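Local coordinates for protein major allergen Dau c 1 (Daucus carota, PDB 2WQL) that is a carrot allergen and pathogenesis-related protein of the Bet v 1 family, linked to plant defence, that encloses a polyether molecule in its internal pocket, at residues Lys18-Ile23 / Met102-Thr107; Gly22-Val27 / Asp72-Glu77. The protein carries 4 engineered substitutions. All blocks are in the same frame, centred on the assembly; numbering follows the deposited sequence.

Contact 1 of 2, residues Lys18-Ile23 / Met102-Thr107. Engineered in segment 102-107: Met102 (natural residue Leu). With P4C (O-acetaldehydyl-hexaethylene glycol), chain E.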
# COMPACT_ATOMS: atom_id res chain seq x y z
N LYS A 18 -12.03 19.99 -0.60
CA LYS A 18 -11.50 21.06 0.23
C LYS A 18 -10.03 21.37 -0.11
O LYS A 18 -9.64 22.53 -0.19
CB LYS A 18 -11.67 20.68 1.70
CG LYS A 18 -12.02 21.83 2.64
CD LYS A 18 -12.59 21.29 3.97
CE LYS A 18 -13.17 22.39 4.88
NZ LYS A 18 -12.87 22.12 6.33
N ILE A 19 -9.23 20.33 -0.32
CA ILE A 19 -7.82 20.50 -0.68
C ILE A 19 -7.70 21.26 -2.00
O ILE A 19 -6.95 22.23 -2.11
CB ILE A 19 -7.09 19.14 -0.80
CG1 ILE A 19 -6.77 18.59 0.59
CG2 ILE A 19 -5.79 19.28 -1.55
CD1 ILE A 19 -5.72 19.36 1.34
N PHE A 20 -8.46 20.82 -2.99
CA PHE A 20 -8.48 21.47 -4.28
C PHE A 20 -8.86 22.93 -4.19
O PHE A 20 -8.33 23.75 -4.93
CB PHE A 20 -9.45 20.76 -5.22
CG PHE A 20 -9.34 21.20 -6.65
CD1 PHE A 20 -8.29 20.76 -7.44
CD2 PHE A 20 -10.27 22.06 -7.20
CE1 PHE A 20 -8.17 21.14 -8.78
CE2 PHE A 20 -10.17 22.45 -8.53
CZ PHE A 20 -9.11 21.99 -9.32
N SER A 21 -9.80 23.27 -3.31
CA SER A 21 -10.21 24.66 -3.19
C SER A 21 -9.07 25.47 -2.60
O SER A 21 -8.88 26.63 -2.95
CB SER A 21 -11.48 24.80 -2.34
OG SER A 21 -11.18 24.53 -0.98
N GLY A 22 -8.29 24.87 -1.71
CA GLY A 22 -7.21 25.58 -1.07
C GLY A 22 -5.99 25.75 -1.95
O GLY A 22 -5.38 26.82 -1.97
N ILE A 23 -5.61 24.70 -2.66
CA ILE A 23 -4.35 24.73 -3.40
C ILE A 23 -4.52 25.11 -4.86
O ILE A 23 -3.53 25.27 -5.55
CB ILE A 23 -3.55 23.40 -3.30
CG1 ILE A 23 -4.22 22.29 -4.11
CG2 ILE A 23 -3.36 22.99 -1.83
CD1 ILE A 23 -3.58 20.91 -3.94
N MET A 102 -1.90 17.90 -12.36
CA MET A 102 -2.25 17.55 -11.00
C MET A 102 -3.69 17.07 -10.92
O MET A 102 -4.58 17.61 -11.57
CB MET A 102 -2.09 18.76 -10.09
CG MET A 102 -2.16 18.44 -8.64
SD MET A 102 -2.12 19.92 -7.64
CE MET A 102 -3.79 20.50 -7.92
N VAL A 103 -3.91 16.04 -10.12
CA VAL A 103 -5.27 15.60 -9.84
C VAL A 103 -5.39 15.26 -8.36
O VAL A 103 -4.48 14.69 -7.79
CB VAL A 103 -5.66 14.39 -10.73
CG1 VAL A 103 -4.78 13.18 -10.43
CG2 VAL A 103 -7.14 14.05 -10.59
N VAL A 104 -6.49 15.65 -7.73
CA VAL A 104 -6.74 15.35 -6.32
C VAL A 104 -7.77 14.22 -6.29
O VAL A 104 -8.87 14.39 -6.76
CB VAL A 104 -7.27 16.57 -5.56
CG1 VAL A 104 -7.30 16.28 -4.10
CG2 VAL A 104 -6.43 17.79 -5.83
N VAL A 105 -7.41 13.07 -5.74
CA VAL A 105 -8.36 11.95 -5.73
C VAL A 105 -8.79 11.61 -4.30
O VAL A 105 -7.97 11.64 -3.40
CB VAL A 105 -7.82 10.68 -6.47
CG1 VAL A 105 -6.91 11.06 -7.62
CG2 VAL A 105 -7.10 9.77 -5.53
N PRO A 106 -10.08 11.29 -4.10
CA PRO A 106 -10.54 10.95 -2.76
C PRO A 106 -10.13 9.57 -2.31
O PRO A 106 -9.85 8.70 -3.13
CB PRO A 106 -12.06 11.04 -2.86
CG PRO A 106 -12.36 10.95 -4.28
CD PRO A 106 -11.20 11.52 -5.02
N THR A 107 -10.11 9.38 -1.00
CA THR A 107 -9.73 8.11 -0.38
C THR A 107 -10.88 7.59 0.48
O THR A 107 -11.68 8.38 1.01
CB THR A 107 -8.49 8.29 0.52
OG1 THR A 107 -7.35 8.56 -0.29
CG2 THR A 107 -8.21 7.04 1.30
O1 P4C E . -2.09 26.93 -7.81
C2 P4C E . -1.09 26.28 -8.07
C3 P4C E . -1.07 24.77 -7.94
O4 P4C E . 0.21 24.30 -8.40
C5 P4C E . 0.32 22.91 -8.77
C6 P4C E . 1.54 22.74 -9.68
O7 P4C E . 2.69 22.34 -8.94
C8 P4C E . 2.67 20.97 -8.47
C9 P4C E . 3.01 20.81 -6.97
O10 P4C E . 1.85 20.33 -6.23
C11 P4C E . 1.89 20.61 -4.82
C12 P4C E . 0.87 21.68 -4.43
O13 P4C E . 1.52 22.82 -3.86
C14 P4C E . 0.65 23.86 -3.40
C15 P4C E . 0.24 24.78 -4.54
O16 P4C E . 0.98 26.00 -4.51
C17 P4C E . 1.18 26.63 -5.80
C18 P4C E . 2.55 27.34 -5.88
O19 P4C E . 3.04 27.49 -7.23
C20 P4C E . 4.14 26.62 -7.59
C21 P4C E . 4.11 26.30 -9.10
O22 P4C E . 4.16 24.89 -9.42
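Phe20 and Val104 meet because Phe20 CG stands anti to its main-chain nitrogen (chi1 -169°), while Val104 on the strand holds CG2 beside its own backbone nitrogen. Val104 CG2 reaches the rim of the ring near its plane, 3.9 Å from Phe20 CD1, and the two side chains cross at a slant. Val104 is branched, so its other methyl can serve Ile19 at the same time, Val104 CG1 lying 4.2 Å from Ile19 CG2. A beta-branched residue suits this place, since its two methyls let one short side chain touch both Phe20 and Ile19.

The second meeting point is Ile23 with Met102, an engineered residue that replaces a natural leucine. Its chain is extended at first and then bends at chi3 (75°), which turns its methyl toward Ile23; Met102 CE ends 4.0 Å from Ile23 CD1. On the pocket side, Met102 SD lies 4.0 Å from C5 of the bound hexaethylene glycol derivative. Ile23 combines two roles: its side chain is part of this apolar layer, and ligand O1 comes within 3.2 Å of its carbonyl oxygen, Ile23 O.

No hydrogen bond joins the two segments. The axes of helix 18-23 and strand 102-106 run nearly antiparallel (153°), with a closest approach of 9.1 Å. Helix 16-25 rests on the inner face of the Bet v 1 sheet. Phe144 and Ile147 of helix 130-153 pack on Ile23, Leu79 touches both Phe20 and Val104, and strands 80-87 and 112-122 flank strand 95-106.

Contact 2 of 2, residues Gly22-Val27 / Asp72-Glu77. With P4C (O-acetaldehydyl-hexaethylene glycol), chain E.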
# COMPACT_ATOMS: atom_id res chain seq x y z
N GLY A 22 -8.29 24.87 -1.71
CA GLY A 22 -7.21 25.58 -1.07
C GLY A 22 -5.99 25.75 -1.95
O GLY A 22 -5.38 26.82 -1.97
N ILE A 23 -5.61 24.70 -2.66
CA ILE A 23 -4.35 24.73 -3.40
C ILE A 23 -4.52 25.11 -4.86
O ILE A 23 -3.53 25.27 -5.55
CB ILE A 23 -3.55 23.40 -3.30
CG1 ILE A 23 -4.22 22.29 -4.11
CG2 ILE A 23 -3.36 22.99 -1.83
CD1 ILE A 23 -3.58 20.91 -3.94
N VAL A 24 -5.77 25.28 -5.33
CA VAL A 24 -6.03 25.80 -6.68
C VAL A 24 -7.00 26.98 -6.69
O VAL A 24 -6.61 28.11 -7.00
CB VAL A 24 -6.57 24.70 -7.62
CG1 VAL A 24 -6.97 25.29 -8.95
CG2 VAL A 24 -5.54 23.60 -7.82
N LEU A 25 -8.26 26.74 -6.34
CA LEU A 25 -9.31 27.74 -6.57
C LEU A 25 -9.10 29.04 -5.81
O LEU A 25 -9.23 30.12 -6.40
CB LEU A 25 -10.70 27.18 -6.22
CG LEU A 25 -11.20 26.03 -7.11
CD1 LEU A 25 -12.63 25.65 -6.78
CD2 LEU A 25 -11.06 26.39 -8.58
N ASP A 26 -8.77 28.93 -4.53
CA ASP A 26 -8.66 30.07 -3.62
C ASP A 26 -7.22 30.38 -3.25
O ASP A 26 -6.96 31.16 -2.33
CB ASP A 26 -9.47 29.81 -2.36
CG ASP A 26 -10.93 29.51 -2.65
OD1 ASP A 26 -11.48 30.10 -3.62
OD2 ASP A 26 -11.55 28.71 -1.91
N VAL A 27 -6.27 29.80 -3.97
CA VAL A 27 -4.86 29.94 -3.63
C VAL A 27 -4.37 31.38 -3.42
O VAL A 27 -3.56 31.63 -2.55
CB VAL A 27 -3.96 29.26 -4.69
CG1 VAL A 27 -3.91 30.10 -5.98
CG2 VAL A 27 -2.56 29.05 -4.12
N ASP A 72 -2.75 26.13 -17.70
CA ASP A 72 -3.16 25.56 -18.98
C ASP A 72 -4.61 25.10 -18.94
O ASP A 72 -5.32 25.19 -19.94
CB ASP A 72 -2.27 24.40 -19.36
CG ASP A 72 -0.79 24.78 -19.42
OD1 ASP A 72 -0.42 25.62 -20.27
OD2 ASP A 72 0.00 24.23 -18.61
N ALA A 73 -5.07 24.60 -17.80
CA ALA A 73 -6.43 24.04 -17.67
C ALA A 73 -6.83 23.90 -16.20
O ALA A 73 -6.00 23.61 -15.33
CB ALA A 73 -6.54 22.69 -18.37
N VAL A 74 -8.10 24.14 -15.93
CA VAL A 74 -8.70 23.89 -14.61
C VAL A 74 -10.01 23.15 -14.79
O VAL A 74 -10.82 23.51 -15.64
CB VAL A 74 -9.06 25.18 -13.88
CG1 VAL A 74 -9.23 24.94 -12.40
CG2 VAL A 74 -8.03 26.24 -14.11
N ASN A 75 -10.20 22.09 -14.02
CA ASN A 75 -11.44 21.35 -14.03
C ASN A 75 -11.94 21.25 -12.61
O ASN A 75 -11.48 20.43 -11.84
CB ASN A 75 -11.28 19.99 -14.70
CG ASN A 75 -12.59 19.34 -15.02
OD1 ASN A 75 -13.49 19.29 -14.17
ND2 ASN A 75 -12.72 18.82 -16.23
N LYS A 76 -12.88 22.11 -12.26
CA LYS A 76 -13.40 22.21 -10.91
C LYS A 76 -14.15 20.96 -10.46
O LYS A 76 -14.12 20.60 -9.28
CB LYS A 76 -14.32 23.44 -10.81
CG LYS A 76 -13.56 24.75 -10.98
CD LYS A 76 -14.48 25.97 -11.24
CE LYS A 76 -13.65 27.22 -11.66
NZ LYS A 76 -14.48 28.47 -11.72
N GLU A 77 -14.81 20.30 -11.40
CA GLU A 77 -15.62 19.14 -11.11
C GLU A 77 -14.76 17.89 -10.93
O GLU A 77 -15.03 17.06 -10.07
CB GLU A 77 -16.62 18.93 -12.24
CG GLU A 77 -17.63 20.09 -12.39
CD GLU A 77 -18.59 20.21 -11.19
OE1 GLU A 77 -18.68 19.25 -10.38
OE2 GLU A 77 -19.26 21.27 -11.07
O1 P4C E . -2.09 26.93 -7.81
C2 P4C E . -1.09 26.28 -8.07
C3 P4C E . -1.07 24.77 -7.94
O4 P4C E . 0.21 24.30 -8.40
C5 P4C E . 0.32 22.91 -8.77
C6 P4C E . 1.54 22.74 -9.68
O7 P4C E . 2.69 22.34 -8.94
C8 P4C E . 2.67 20.97 -8.47
C9 P4C E . 3.01 20.81 -6.97
O10 P4C E . 1.85 20.33 -6.23
C11 P4C E . 1.89 20.61 -4.82
C12 P4C E . 0.87 21.68 -4.43
O13 P4C E . 1.52 22.82 -3.86
C14 P4C E . 0.65 23.86 -3.40
C15 P4C E . 0.24 24.78 -4.54
O16 P4C E . 0.98 26.00 -4.51
C17 P4C E . 1.18 26.63 -5.80
C18 P4C E . 2.55 27.34 -5.88
O19 P4C E . 3.04 27.49 -7.23
C20 P4C E . 4.14 26.62 -7.59
C21 P4C E . 4.11 26.30 -9.10
O22 P4C E . 4.16 24.89 -9.42
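Leu25, although exposed, carries the largest single share of this contact, laying its CD2 methyl against the aliphatic part of Lys76. In this Bet v 1 fold the end of helix 16-25 here approaches the end of strand 66-75, an inner strand of the antiparallel sheet. Leu25 CD2 lies 3.8 Å from Lys76 CG and 4.1 Å from Lys76 CE. The same methyl also touches Val74, with Leu25 CD2 4.5 Å from Val74 CG1, so that it bridges the strand and the turn after it. Since the lysine chain is extended beyond CG, it offers a run of methylenes to the leucine while NZ is carried onward, an arrangement that suits a residue at a solvent-facing border.

Deeper in, valine meets valine. CG1 of Val24 and CG1 of Val74 each stand anti to their own backbone nitrogen (chi1 174° and -161°), and the two methyls approach to 4.1 Å as the side chains pass in opposite directions. Compact branched residues fit here, where Tyr81 of strand 80-87 touches both valines. Just before Val74 the strand carries a classic beta bulge, formed by Asp72 and Ala73 opposite Asp82.

At the turn that follows, Asn75 OD1 accepts a hydrogen bond from Ala78 N and a weak one from Glu77 N, the latter at 3.2 Å and bent to 122°.

How the contacts relate
Both contacts join helix 16-25 to one antiparallel sheet, and they share Gly22 and Ile23, with centres about 9 Å apart. Contact 1 is core: all its touching residues are buried, and its chemistry is purely apolar between the segments. Contact 2 runs from a buried valine out to an exposed leucine and lysine, so hydrocarbon packing there grades into the surface. They meet directly: Met102 CE lies 3.6 Å from Val24 CG2, and Phe20 CE2 is 4.0 Å from Leu25 CG. A probable hydrogen bond from Asp26 N to Ser21 O adds a backbone tie. In contact 1, Val104 O accepts a hydrogen bond from Lys115 NZ of the second subunit, while contact 2 packs Asn75 and Glu77 on that subunit.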